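Local coordinates for RNA-binding protein RO60 (Deinococcus radiodurans, PDB 2NVO) that binds several small RNAs that accumulate during recovery from ultraviolet irradiation and contributes to the bacterium's resistance to that radiation, at residues A[364-369]-A[407-412]; A[385-390]-A[428-433]; A[439-444]-A[462-467]; A[445-450]-A[476-481]; A[493-498]-A[513-518]. All coordinates share one frame; numbering follows the deposited sequence.

Contact 1: residues A[364-369]-A[407-412]; sequences RHLLAL and LTMGFA
The carbonyl oxygen of Leu367 is met twice by the Thr408-Met409 link of the neighbouring strand: Met409 N donates to Leu367 O at 2.8 Å, nearly straight at 170°, and the CA-H of Thr408 adds a longer contact to the same atom. Four more backbone bonds continue the parallel pattern. Leu367 N and Leu369 N reach Leu407 O and Met409 O, and the outer pair, Leu407 N to His365 O and Phe411 N to Leu369 O, are longer.

On the sheet face carrying Leu366 and Ala368, Leu366 sets CG anti to its backbone N (chi1 -176°), which carries CD1 across to the next strand. There it lies beside Leu407, with CD1 a tight 3.5 Å from Leu407 CD2, and also meets Met409 CG at 3.6 Å. Ala368 is small enough to leave space for Phe411, whose CE2 comes within 3.7 Å of Ala368 CB. The ring presents its edge to the carbonyl of Leu369, with CD2 3.4 Å from Leu369 O. This face packs against helix 445-452 through Pro446 and Trp449, whereas Leu367, Leu369 and Thr408 turn to helix 388-402 and nearby loops. Apolar residues suit strands packed against helices on both faces. Strand 364-369, helix 388-402 and strand 405-411 form a classic beta-alpha-beta crossover of the von Willebrand factor A fold.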
# COMPACT_ATOMS: atom_id res chain seq x y z
N ARG A 364 -13.78 19.35 -5.54
CA ARG A 364 -15.10 19.36 -4.95
C ARG A 364 -15.73 18.00 -5.18
O ARG A 364 -15.89 17.57 -6.31
CB ARG A 364 -15.95 20.48 -5.54
CG ARG A 364 -15.28 21.85 -5.37
CD ARG A 364 -16.02 22.91 -6.15
NE ARG A 364 -17.45 22.83 -5.89
CZ ARG A 364 -18.06 23.33 -4.82
NH1 ARG A 364 -17.37 23.99 -3.88
NH2 ARG A 364 -19.37 23.18 -4.69
N HIS A 365 -16.06 17.32 -4.09
CA HIS A 365 -16.49 15.92 -4.14
C HIS A 365 -17.97 15.80 -3.89
O HIS A 365 -18.52 16.55 -3.08
CB HIS A 365 -15.74 15.10 -3.06
CG HIS A 365 -14.33 14.76 -3.42
ND1 HIS A 365 -13.86 13.47 -3.44
CD2 HIS A 365 -13.28 15.55 -3.78
CE1 HIS A 365 -12.59 13.47 -3.80
NE2 HIS A 365 -12.22 14.72 -4.00
N LEU A 366 -18.61 14.84 -4.56
CA LEU A 366 -19.95 14.41 -4.19
C LEU A 366 -19.82 12.91 -3.94
O LEU A 366 -19.45 12.16 -4.84
CB LEU A 366 -20.94 14.65 -5.33
CG LEU A 366 -22.41 14.34 -5.06
CD1 LEU A 366 -22.93 15.16 -3.93
CD2 LEU A 366 -23.29 14.57 -6.31
N LEU A 367 -20.10 12.50 -2.71
CA LEU A 367 -19.94 11.09 -2.31
C LEU A 367 -21.34 10.50 -2.25
O LEU A 367 -22.20 11.03 -1.58
CB LEU A 367 -19.25 10.98 -0.94
CG LEU A 367 -17.74 10.74 -0.83
CD1 LEU A 367 -16.95 11.77 -1.61
CD2 LEU A 367 -17.29 10.69 0.64
N ALA A 368 -21.57 9.44 -3.01
CA ALA A 368 -22.87 8.79 -3.04
C ALA A 368 -22.69 7.40 -2.40
O ALA A 368 -21.98 6.56 -2.93
CB ALA A 368 -23.33 8.68 -4.46
N LEU A 369 -23.30 7.22 -1.24
CA LEU A 369 -23.17 6.02 -0.43
C LEU A 369 -24.36 5.10 -0.64
O LEU A 369 -25.51 5.51 -0.55
CB LEU A 369 -23.12 6.40 1.05
CG LEU A 369 -21.79 6.79 1.67
CD1 LEU A 369 -20.91 7.57 0.69
CD2 LEU A 369 -21.97 7.52 2.99
N LEU A 407 -20.14 16.74 -0.42
CA LEU A 407 -21.52 16.61 -0.02
C LEU A 407 -21.74 15.11 -0.08
O LEU A 407 -21.28 14.49 -1.02
CB LEU A 407 -22.40 17.32 -1.05
CG LEU A 407 -23.90 17.02 -1.05
CD1 LEU A 407 -24.54 17.45 0.24
CD2 LEU A 407 -24.57 17.73 -2.23
N THR A 408 -22.44 14.54 0.91
CA THR A 408 -22.76 13.10 0.87
C THR A 408 -24.23 12.85 0.61
O THR A 408 -25.11 13.41 1.28
CB THR A 408 -22.37 12.38 2.16
OG1 THR A 408 -23.32 12.72 3.19
CG2 THR A 408 -20.96 12.76 2.59
N MET A 409 -24.50 12.02 -0.40
CA MET A 409 -25.83 11.63 -0.77
C MET A 409 -25.94 10.12 -0.54
O MET A 409 -24.93 9.44 -0.39
CB MET A 409 -26.07 11.93 -2.25
CG MET A 409 -25.77 13.39 -2.66
SD MET A 409 -27.03 14.48 -1.96
CE MET A 409 -28.42 14.04 -2.99
N GLY A 410 -27.17 9.61 -0.56
CA GLY A 410 -27.42 8.20 -0.36
C GLY A 410 -28.48 7.70 -1.32
O GLY A 410 -29.37 8.47 -1.73
N PHE A 411 -28.38 6.42 -1.68
CA PHE A 411 -29.33 5.79 -2.59
C PHE A 411 -30.50 5.23 -1.74
O PHE A 411 -30.71 4.01 -1.65
CB PHE A 411 -28.66 4.66 -3.37
CG PHE A 411 -27.51 5.09 -4.28
CD1 PHE A 411 -27.74 5.42 -5.62
CD2 PHE A 411 -26.20 5.11 -3.82
CE1 PHE A 411 -26.70 5.77 -6.44
CE2 PHE A 411 -25.15 5.46 -4.65
CZ PHE A 411 -25.40 5.79 -5.96
N ALA A 412 -31.23 6.13 -1.11
CA ALA A 412 -32.27 5.76 -0.15
C ALA A 412 -33.65 5.63 -0.78
O ALA A 412 -33.77 5.27 -1.96
CB ALA A 412 -32.26 6.74 1.01

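Contact 2: residues A[385-390]-A[428-433]; sequences GLTPNM and SAMQKA
Thr387 only grazes Met430, its OG1 lying 4.3 Å from Met430 CE. The residue is the N-cap of helix 388-402, and its hydroxyl accepts a bond from Met390 N at 3.0 Å (160°), which satisfies an amide of the first turn and marks where the helix starts.

Asn389, the second residue of the helix, starts off toward the other segment. It swings CG away from its own N (chi1 166°), and its flat amide reaches the end of helix 426-432, where it lies against the carbonyls of Met430 and Ala433, the CB of Ala433 and the shaft of Met430. A short polar side chain fits beside a helix end.

Met390 carries its CB and CG to Met430, the sulfur SD of Met430 lying 3.7 Å from Met390 CG. Met430 runs extended through chi2 and bends at chi3 (63°), so that its methyl CE folds over between Asn389 and Met390 and sits 3.9 Å from Met390 CB. An unbranched, flexible chain can bend to follow both neighbours.

Ala393, one turn further along helix 388-402, continues the packing against Ala429 and Met430. Met390 also touches Leu319 and Leu323 of helix 315-326, while Pro388 leans on the loops after strands 459-464 and 491-496.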
# COMPACT_ATOMS: atom_id res chain seq x y z
N GLY A 385 -14.60 -6.79 11.25
CA GLY A 385 -15.51 -5.76 11.71
C GLY A 385 -15.50 -4.49 10.89
O GLY A 385 -16.33 -3.61 11.12
N LEU A 386 -14.60 -4.35 9.92
CA LEU A 386 -14.60 -3.12 9.11
C LEU A 386 -15.68 -3.28 8.02
O LEU A 386 -15.39 -3.72 6.93
CB LEU A 386 -13.24 -2.87 8.46
CG LEU A 386 -13.14 -1.57 7.62
CD1 LEU A 386 -13.54 -0.37 8.43
CD2 LEU A 386 -11.74 -1.37 7.04
N THR A 387 -16.91 -2.96 8.36
CA THR A 387 -18.02 -3.12 7.41
C THR A 387 -17.93 -2.10 6.26
O THR A 387 -17.33 -1.06 6.41
CB THR A 387 -19.37 -2.98 8.08
OG1 THR A 387 -19.56 -1.65 8.58
CG2 THR A 387 -19.50 -4.00 9.23
N PRO A 388 -18.48 -2.45 5.10
CA PRO A 388 -18.50 -1.44 4.04
C PRO A 388 -19.14 -0.13 4.53
O PRO A 388 -18.65 0.94 4.17
CB PRO A 388 -19.35 -2.10 2.94
CG PRO A 388 -19.07 -3.60 3.13
CD PRO A 388 -18.96 -3.77 4.64
N ASN A 389 -20.17 -0.22 5.37
CA ASN A 389 -20.84 0.96 5.93
C ASN A 389 -19.86 1.78 6.77
O ASN A 389 -19.75 2.98 6.60
CB ASN A 389 -22.07 0.53 6.75
CG ASN A 389 -22.63 1.64 7.63
OD1 ASN A 389 -23.04 2.72 7.16
ND2 ASN A 389 -22.68 1.36 8.93
N MET A 390 -19.10 1.11 7.63
CA MET A 390 -18.08 1.78 8.44
C MET A 390 -17.01 2.42 7.56
O MET A 390 -16.61 3.57 7.78
CB MET A 390 -17.47 0.80 9.44
CG MET A 390 -16.52 1.46 10.43
SD MET A 390 -15.70 0.26 11.50
CE MET A 390 -17.10 -0.45 12.37
N SER A 428 -22.01 8.17 14.30
CA SER A 428 -23.21 8.87 13.85
C SER A 428 -23.30 8.92 12.32
O SER A 428 -24.38 8.85 11.75
CB SER A 428 -23.34 10.27 14.50
OG SER A 428 -22.26 11.12 14.13
N ALA A 429 -22.15 9.04 11.65
CA ALA A 429 -22.11 8.98 10.19
C ALA A 429 -22.56 7.60 9.68
O ALA A 429 -23.28 7.50 8.70
CB ALA A 429 -20.71 9.28 9.69
N MET A 430 -22.11 6.55 10.35
CA MET A 430 -22.52 5.20 9.97
C MET A 430 -24.04 5.07 9.97
O MET A 430 -24.62 4.50 9.04
CB MET A 430 -21.89 4.16 10.91
CG MET A 430 -20.43 3.86 10.60
SD MET A 430 -19.70 2.75 11.82
CE MET A 430 -20.69 1.28 11.56
N GLN A 431 -24.69 5.59 11.00
CA GLN A 431 -26.15 5.51 11.10
C GLN A 431 -26.86 6.35 10.04
O GLN A 431 -27.87 5.91 9.48
CB GLN A 431 -26.62 5.91 12.50
CG GLN A 431 -26.22 4.93 13.59
CD GLN A 431 -26.34 5.52 14.99
OE1 GLN A 431 -26.28 4.79 15.99
NE2 GLN A 431 -26.51 6.85 15.07
N LYS A 432 -26.34 7.54 9.75
CA LYS A 432 -26.90 8.36 8.68
C LYS A 432 -26.76 7.68 7.33
O LYS A 432 -27.49 7.99 6.41
CB LYS A 432 -26.24 9.75 8.64
CG LYS A 432 -26.68 10.63 9.80
CD LYS A 432 -25.95 11.99 9.80
CE LYS A 432 -26.42 12.85 10.99
NZ LYS A 432 -25.50 13.98 11.20
N ALA A 433 -25.82 6.73 7.24
CA ALA A 433 -25.56 5.99 6.01
C ALA A 433 -26.23 4.61 6.02
O ALA A 433 -25.73 3.67 5.42
CB ALA A 433 -24.07 5.83 5.81

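Contact 3: residues A[439-444]-A[462-467]; sequences GGTDCA and VYTDNE. With CA (calcium ion), chain B.
Thr441 and Glu467 face each other where the loop 439-444 passes the end of strand 462-464, their CA atoms 6.8 Å apart, and the backbones are joined through a single water. This water accepts from Thr441 N at 2.9 Å and donates to Glu467 O at 2.6 Å.

Thr441 splits its branches between two environments. CG2 rests 4.0 Å from Thr464 CB, whereas OG1 bonds to Asp370, which is also hydrogen-bonded to the hydroxyl of Thr464. Cys443 SG packs 4.0 Å from Val462 CG1, an apolar contact between buried residues.

Glu467 extends its carboxylate to the calcium ion, OE2 binding it at 2.4 Å; Ser372, Ser374 and two waters complete the ligands seen. Asp465 acts in the second shell, its OD1 accepting from one of those waters at 2.5 Å. Thr441 OG1 stands 5.9 Å from the calcium, although relatives suggest a metal-binding role for this threonine. The arrangement is the MIDAS-like site of the domain.

Strand 459-464 lies between strands 364-369 and 491-496, and loop 439-444 leads directly into helix 445-452, with Pro475 of helix 475-486 lying against Cys443.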
# COMPACT_ATOMS: atom_id res chain seq x y z
N GLY A 439 -32.79 2.29 -2.65
CA GLY A 439 -32.98 2.04 -4.07
C GLY A 439 -31.74 1.38 -4.63
O GLY A 439 -30.79 1.13 -3.91
N GLY A 440 -31.76 1.09 -5.92
CA GLY A 440 -30.66 0.42 -6.58
C GLY A 440 -29.43 1.30 -6.54
O GLY A 440 -29.53 2.53 -6.60
N THR A 441 -28.26 0.69 -6.43
CA THR A 441 -27.03 1.47 -6.40
C THR A 441 -26.61 1.84 -7.83
O THR A 441 -25.76 1.21 -8.43
CB THR A 441 -25.93 0.74 -5.62
OG1 THR A 441 -26.37 0.62 -4.26
CG2 THR A 441 -24.65 1.58 -5.65
N ASP A 442 -27.22 2.90 -8.36
CA ASP A 442 -27.00 3.29 -9.75
C ASP A 442 -25.92 4.36 -9.84
O ASP A 442 -26.16 5.51 -9.46
CB ASP A 442 -28.31 3.84 -10.32
CG ASP A 442 -28.20 4.27 -11.77
OD1 ASP A 442 -27.11 4.25 -12.37
OD2 ASP A 442 -29.25 4.65 -12.33
N CYS A 443 -24.75 4.00 -10.36
CA CYS A 443 -23.61 4.90 -10.35
C CYS A 443 -23.77 6.07 -11.31
O CYS A 443 -22.96 6.98 -11.30
CB CYS A 443 -22.32 4.15 -10.69
SG CYS A 443 -21.93 2.71 -9.59
N ALA A 444 -24.79 6.03 -12.18
CA ALA A 444 -25.04 7.15 -13.07
C ALA A 444 -25.80 8.24 -12.35
O ALA A 444 -25.68 9.43 -12.65
CB ALA A 444 -25.81 6.69 -14.31
N VAL A 462 -18.62 6.82 -5.63
CA VAL A 462 -19.69 5.95 -5.18
C VAL A 462 -19.11 4.87 -4.28
O VAL A 462 -18.12 4.24 -4.64
CB VAL A 462 -20.39 5.27 -6.38
CG1 VAL A 462 -21.37 4.14 -5.89
CG2 VAL A 462 -21.12 6.33 -7.22
N TYR A 463 -19.72 4.67 -3.12
CA TYR A 463 -19.28 3.60 -2.23
C TYR A 463 -20.37 2.53 -2.15
O TYR A 463 -21.51 2.82 -1.81
CB TYR A 463 -18.97 4.17 -0.84
CG TYR A 463 -17.63 4.86 -0.77
CD1 TYR A 463 -16.46 4.11 -0.68
CD2 TYR A 463 -17.53 6.25 -0.78
CE1 TYR A 463 -15.21 4.73 -0.60
CE2 TYR A 463 -16.28 6.89 -0.71
CZ TYR A 463 -15.13 6.12 -0.61
OH TYR A 463 -13.89 6.72 -0.54
N THR A 464 -19.99 1.28 -2.43
CA THR A 464 -20.91 0.16 -2.34
C THR A 464 -20.15 -1.06 -1.76
O THR A 464 -18.97 -0.96 -1.45
CB THR A 464 -21.58 -0.16 -3.70
OG1 THR A 464 -22.63 -1.12 -3.52
CG2 THR A 464 -20.59 -0.69 -4.69
N ASP A 465 -20.85 -2.17 -1.53
CA ASP A 465 -20.14 -3.36 -1.05
C ASP A 465 -19.71 -4.14 -2.28
O ASP A 465 -18.57 -4.06 -2.74
CB ASP A 465 -20.95 -4.19 -0.04
CG ASP A 465 -22.44 -4.28 -0.37
OD1 ASP A 465 -22.87 -3.93 -1.49
OD2 ASP A 465 -23.19 -4.72 0.51
N ASN A 466 -20.68 -4.85 -2.86
CA ASN A 466 -20.45 -5.49 -4.12
C ASN A 466 -21.71 -5.48 -4.99
O ASN A 466 -21.95 -6.41 -5.71
CB ASN A 466 -19.91 -6.91 -3.88
CG ASN A 466 -20.91 -7.83 -3.17
OD1 ASN A 466 -21.95 -7.38 -2.68
ND2 ASN A 466 -20.59 -9.12 -3.13
N GLU A 467 -22.51 -4.41 -4.92
CA GLU A 467 -23.81 -4.42 -5.59
C GLU A 467 -24.14 -3.18 -6.41
O GLU A 467 -25.15 -2.52 -6.16
CB GLU A 467 -24.94 -4.68 -4.59
CG GLU A 467 -24.80 -5.99 -3.87
CD GLU A 467 -26.09 -6.45 -3.22
OE1 GLU A 467 -26.44 -7.60 -3.42
OE2 GLU A 467 -26.76 -5.68 -2.51
CA CA B . -27.31 -4.07 -0.85
O HOH W 1 -27.70 -2.03 -5.71
O HOH W 2 -25.22 -3.03 -1.58
O HOH W 3 -28.73 -2.89 -2.49

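Contact 4: residues A[445-450]-A[476-481]; sequences QPILWA and TVALDQ
Ile447 and Ala478 form the close part of this helix pair, with Ile447 CB 3.9 Å from Ala478 CB and the methyl CG2 of Ile447 resting 3.5 Å from the carbonyl oxygen Ala478 O. Alanine suits this spot because its single methyl lets the axes come to 8.7 Å. Ile447 also sends CD1 to Leu479 CD2 at 3.7 Å. CG1 lies anti to the carbonyl carbon (chi1 -54°), which turns this longer branch toward Leu479, while CG2 takes the place beside Ala478. On the sheet side, Ile447 leans on Phe460 of strand 459-464.

The two helices run nearly parallel, 21° apart, as neighbours on one face of the sheet in the von Willebrand factor A fold. Helix 475-486 is the connection of a beta-alpha-beta crossover from strand 459-464 to strand 491-496.

Away from the sheet the packing thins. Leu448 still touches Ala478 with CD2, and its other neighbour in segment 476-481 is the amide end of exposed Gln481, whose OE1 is 3.8 Å from Leu448 CD2. A water spans the pair, donating to Ala478 O at 2.9 Å and more weakly to Ile447 O, between the two helix backbones.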
# COMPACT_ATOMS: atom_id res chain seq x y z
N GLN A 445 -26.59 7.83 -11.37
CA GLN A 445 -27.57 8.69 -10.75
C GLN A 445 -27.04 9.94 -10.00
O GLN A 445 -27.66 11.02 -10.06
CB GLN A 445 -28.50 7.85 -9.88
CG GLN A 445 -29.61 8.64 -9.22
CD GLN A 445 -30.61 7.74 -8.53
OE1 GLN A 445 -30.30 6.61 -8.14
NE2 GLN A 445 -31.83 8.24 -8.38
N PRO A 446 -25.90 9.82 -9.29
CA PRO A 446 -25.35 11.01 -8.64
C PRO A 446 -24.97 12.06 -9.67
O PRO A 446 -25.11 13.26 -9.40
CB PRO A 446 -24.06 10.49 -7.97
CG PRO A 446 -24.28 9.00 -7.79
CD PRO A 446 -25.11 8.60 -9.02
N ILE A 447 -24.50 11.61 -10.83
CA ILE A 447 -24.06 12.51 -11.89
C ILE A 447 -25.25 13.16 -12.58
O ILE A 447 -25.22 14.35 -12.90
CB ILE A 447 -23.19 11.78 -12.90
CG1 ILE A 447 -22.04 11.07 -12.19
CG2 ILE A 447 -22.65 12.76 -13.96
CD1 ILE A 447 -21.41 9.99 -13.01
N LEU A 448 -26.28 12.37 -12.85
CA LEU A 448 -27.52 12.90 -13.39
C LEU A 448 -28.11 13.92 -12.39
O LEU A 448 -28.52 15.01 -12.78
CB LEU A 448 -28.51 11.77 -13.67
CG LEU A 448 -28.13 10.68 -14.67
CD1 LEU A 448 -29.16 9.57 -14.62
CD2 LEU A 448 -28.02 11.23 -16.12
N TRP A 449 -28.13 13.56 -11.11
CA TRP A 449 -28.70 14.42 -10.09
C TRP A 449 -27.98 15.76 -10.01
O TRP A 449 -28.62 16.80 -9.96
CB TRP A 449 -28.67 13.74 -8.73
CG TRP A 449 -29.22 14.59 -7.60
CD1 TRP A 449 -30.53 14.72 -7.24
CD2 TRP A 449 -28.46 15.39 -6.68
NE1 TRP A 449 -30.64 15.56 -6.15
CE2 TRP A 449 -29.39 15.99 -5.80
CE3 TRP A 449 -27.09 15.68 -6.53
CZ2 TRP A 449 -29.00 16.86 -4.78
CZ3 TRP A 449 -26.70 16.54 -5.51
CH2 TRP A 449 -27.65 17.12 -4.64
N ALA A 450 -26.65 15.73 -9.99
CA ALA A 450 -25.88 16.96 -9.86
C ALA A 450 -26.13 17.90 -11.04
O ALA A 450 -26.20 19.12 -10.86
CB ALA A 450 -24.38 16.66 -9.73
N THR A 476 -21.31 6.67 -18.36
CA THR A 476 -20.55 7.36 -19.41
C THR A 476 -21.40 8.45 -20.07
O THR A 476 -20.93 9.56 -20.29
CB THR A 476 -19.98 6.39 -20.50
OG1 THR A 476 -21.03 5.56 -21.03
CG2 THR A 476 -18.89 5.50 -19.93
N VAL A 477 -22.64 8.11 -20.39
CA VAL A 477 -23.60 9.07 -20.93
C VAL A 477 -23.88 10.17 -19.91
O VAL A 477 -23.89 11.37 -20.24
CB VAL A 477 -24.91 8.35 -21.33
CG1 VAL A 477 -26.04 9.34 -21.57
CG2 VAL A 477 -24.68 7.48 -22.56
N ALA A 478 -24.05 9.77 -18.65
CA ALA A 478 -24.23 10.73 -17.56
C ALA A 478 -23.10 11.75 -17.50
O ALA A 478 -23.36 12.95 -17.41
CB ALA A 478 -24.36 10.00 -16.20
N LEU A 479 -21.86 11.29 -17.55
CA LEU A 479 -20.72 12.19 -17.46
C LEU A 479 -20.65 13.16 -18.65
O LEU A 479 -20.30 14.33 -18.49
CB LEU A 479 -19.42 11.41 -17.35
CG LEU A 479 -19.18 10.74 -15.99
CD1 LEU A 479 -18.08 9.69 -16.11
CD2 LEU A 479 -18.82 11.79 -14.95
N ASP A 480 -20.96 12.65 -19.84
CA ASP A 480 -21.06 13.47 -21.04
C ASP A 480 -22.11 14.57 -20.88
O ASP A 480 -21.84 15.73 -21.16
CB ASP A 480 -21.40 12.62 -22.26
CG ASP A 480 -20.30 11.64 -22.61
OD1 ASP A 480 -19.14 11.89 -22.23
OD2 ASP A 480 -20.58 10.62 -23.28
N GLN A 481 -23.30 14.18 -20.45
CA GLN A 481 -24.39 15.11 -20.21
C GLN A 481 -24.04 16.19 -19.19
O GLN A 481 -24.42 17.35 -19.37
CB GLN A 481 -25.68 14.38 -19.82
CG GLN A 481 -26.30 13.62 -20.98
CD GLN A 481 -27.54 12.84 -20.58
OE1 GLN A 481 -28.05 12.97 -19.46
NE2 GLN A 481 -28.04 12.02 -21.49
O HOH W 4 -25.37 14.30 -15.83

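Contact 5: residues A[493-498]-A[513-518]; sequences IVVGLT and LDVVGF
Val495 and Val515 run alongside each other with the same heading at the apolar middle of two parallel strands in the Rossmann-like sheet of the von Willebrand factor A domain. Val495 CG2 is 4.2 Å from Val515 CB; its other methyl, CG1, is turned to the far side from the residue's own N (chi1 -175°) and meets Phe518 CD1 at 3.7 Å. Ile493 extends the patch, its CG2 3.9 Å from Val515 CG2. Beta-branched residues fit here, being short, stiff and at ease in extended backbone. Helix 522-530 covers this face through Met526 and Phe529.

Where the strands end, Leu497 lays CD2 over one face of the Phe518 ring in a CH-pi contact, 3.9 Å from the centroid and 21° off the normal. Gly517, at a positive phi of 81°, a conformation easy for glycine, redirects the chain just before Phe518, whose ring lies at the end of the neighbouring strand.

Four backbone bonds hold the strands together: Val494 N to Leu513 O, Val515 N to Val494 O at 2.8 Å, Gly496 N to Val515 O, and a more bent one from Gly517 N to Gly496 O. On the opposite face from Val515, Asp514 sets OD1 3.9 Å from Val494 CB, while its OD2 accepts from the backbone N of Ile504 and of Ala505. At the other end of the strand, the buried carbonyl oxygen Gly517 O has no polar partner in the model and lies 4.2 Å from Val495 CG1.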
# COMPACT_ATOMS: atom_id res chain seq x y z
N ILE A 493 -15.40 7.84 -9.54
CA ILE A 493 -14.72 6.69 -8.94
C ILE A 493 -15.82 5.81 -8.36
O ILE A 493 -16.68 6.31 -7.65
CB ILE A 493 -13.78 7.09 -7.77
CG1 ILE A 493 -12.75 8.15 -8.21
CG2 ILE A 493 -13.08 5.85 -7.17
CD1 ILE A 493 -11.92 8.72 -7.08
N VAL A 494 -15.83 4.54 -8.73
CA VAL A 494 -16.74 3.57 -8.14
C VAL A 494 -15.93 2.60 -7.28
O VAL A 494 -15.03 1.91 -7.76
CB VAL A 494 -17.54 2.81 -9.24
CG1 VAL A 494 -18.50 1.80 -8.59
CG2 VAL A 494 -18.31 3.82 -10.09
N VAL A 495 -16.24 2.57 -5.99
CA VAL A 495 -15.57 1.71 -5.04
C VAL A 495 -16.47 0.54 -4.62
O VAL A 495 -17.48 0.73 -3.96
CB VAL A 495 -15.15 2.51 -3.79
CG1 VAL A 495 -14.31 1.59 -2.85
CG2 VAL A 495 -14.34 3.71 -4.19
N GLY A 496 -16.10 -0.67 -5.04
CA GLY A 496 -16.74 -1.87 -4.53
C GLY A 496 -15.92 -2.39 -3.38
O GLY A 496 -14.98 -3.16 -3.59
N LEU A 497 -16.28 -1.96 -2.17
CA LEU A 497 -15.45 -2.17 -0.98
C LEU A 497 -15.17 -3.65 -0.68
O LEU A 497 -14.13 -3.98 -0.14
CB LEU A 497 -16.07 -1.49 0.25
CG LEU A 497 -16.02 0.04 0.24
CD1 LEU A 497 -17.12 0.58 1.17
CD2 LEU A 497 -14.64 0.59 0.60
N THR A 498 -16.10 -4.53 -1.02
CA THR A 498 -15.89 -5.97 -0.85
C THR A 498 -16.05 -6.72 -2.18
O THR A 498 -16.30 -7.92 -2.18
CB THR A 498 -16.92 -6.58 0.13
OG1 THR A 498 -18.24 -6.24 -0.31
CG2 THR A 498 -16.69 -6.03 1.54
N LEU A 513 -12.61 5.56 -12.82
CA LEU A 513 -11.77 4.61 -12.09
C LEU A 513 -12.66 3.66 -11.29
O LEU A 513 -13.55 4.11 -10.58
CB LEU A 513 -10.86 5.35 -11.11
CG LEU A 513 -10.00 4.44 -10.23
CD1 LEU A 513 -8.96 3.79 -11.08
CD2 LEU A 513 -9.34 5.24 -9.08
N ASP A 514 -12.41 2.36 -11.42
CA ASP A 514 -13.06 1.35 -10.58
C ASP A 514 -12.04 0.88 -9.56
O ASP A 514 -10.91 0.52 -9.91
CB ASP A 514 -13.49 0.14 -11.43
CG ASP A 514 -14.68 0.42 -12.32
OD1 ASP A 514 -15.36 1.46 -12.13
OD2 ASP A 514 -14.96 -0.41 -13.20
N VAL A 515 -12.43 0.87 -8.29
CA VAL A 515 -11.61 0.33 -7.22
C VAL A 515 -12.31 -0.93 -6.75
O VAL A 515 -13.42 -0.88 -6.21
CB VAL A 515 -11.52 1.29 -6.04
CG1 VAL A 515 -10.69 0.68 -4.89
CG2 VAL A 515 -10.96 2.66 -6.51
N VAL A 516 -11.65 -2.06 -6.97
CA VAL A 516 -12.23 -3.35 -6.66
C VAL A 516 -11.61 -3.83 -5.35
O VAL A 516 -10.42 -4.13 -5.28
CB VAL A 516 -11.91 -4.36 -7.79
CG1 VAL A 516 -12.60 -5.71 -7.51
CG2 VAL A 516 -12.37 -3.81 -9.12
N GLY A 517 -12.43 -3.91 -4.31
CA GLY A 517 -11.94 -4.16 -2.97
C GLY A 517 -11.42 -2.88 -2.35
O GLY A 517 -11.71 -1.77 -2.81
N PHE A 518 -10.67 -3.03 -1.27
CA PHE A 518 -10.06 -1.89 -0.62
C PHE A 518 -8.82 -2.37 0.10
O PHE A 518 -8.70 -3.54 0.42
CB PHE A 518 -11.01 -1.23 0.37
CG PHE A 518 -10.95 0.28 0.37
CD1 PHE A 518 -11.25 0.99 -0.77
CD2 PHE A 518 -10.61 0.99 1.53
CE1 PHE A 518 -11.20 2.39 -0.78
CE2 PHE A 518 -10.58 2.40 1.52
CZ PHE A 518 -10.88 3.09 0.37

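In the fold
Contacts 1 and 5 are pairings of parallel strands in one sheet, each a buried set of backbone bonds with apolar residues around it; strand 459-464 of contact 3 lies between them and bonds to both, Ala368 O to Tyr463 N on one side and Val462 to Ile493 and Val495 on the other. Contact 3 differs in chemistry, since a water joins its two backbones and Glu467 binds calcium at the strand end. Contacts 2 and 4 are helix packings with more exposed margins, belonging to helices on opposite faces of the sheet: contact 4 abuts Ala368 and Met409 of contact 1, whereas contact 2 meets Leu369 through Ala433 and reaches contact 5 through Pro388.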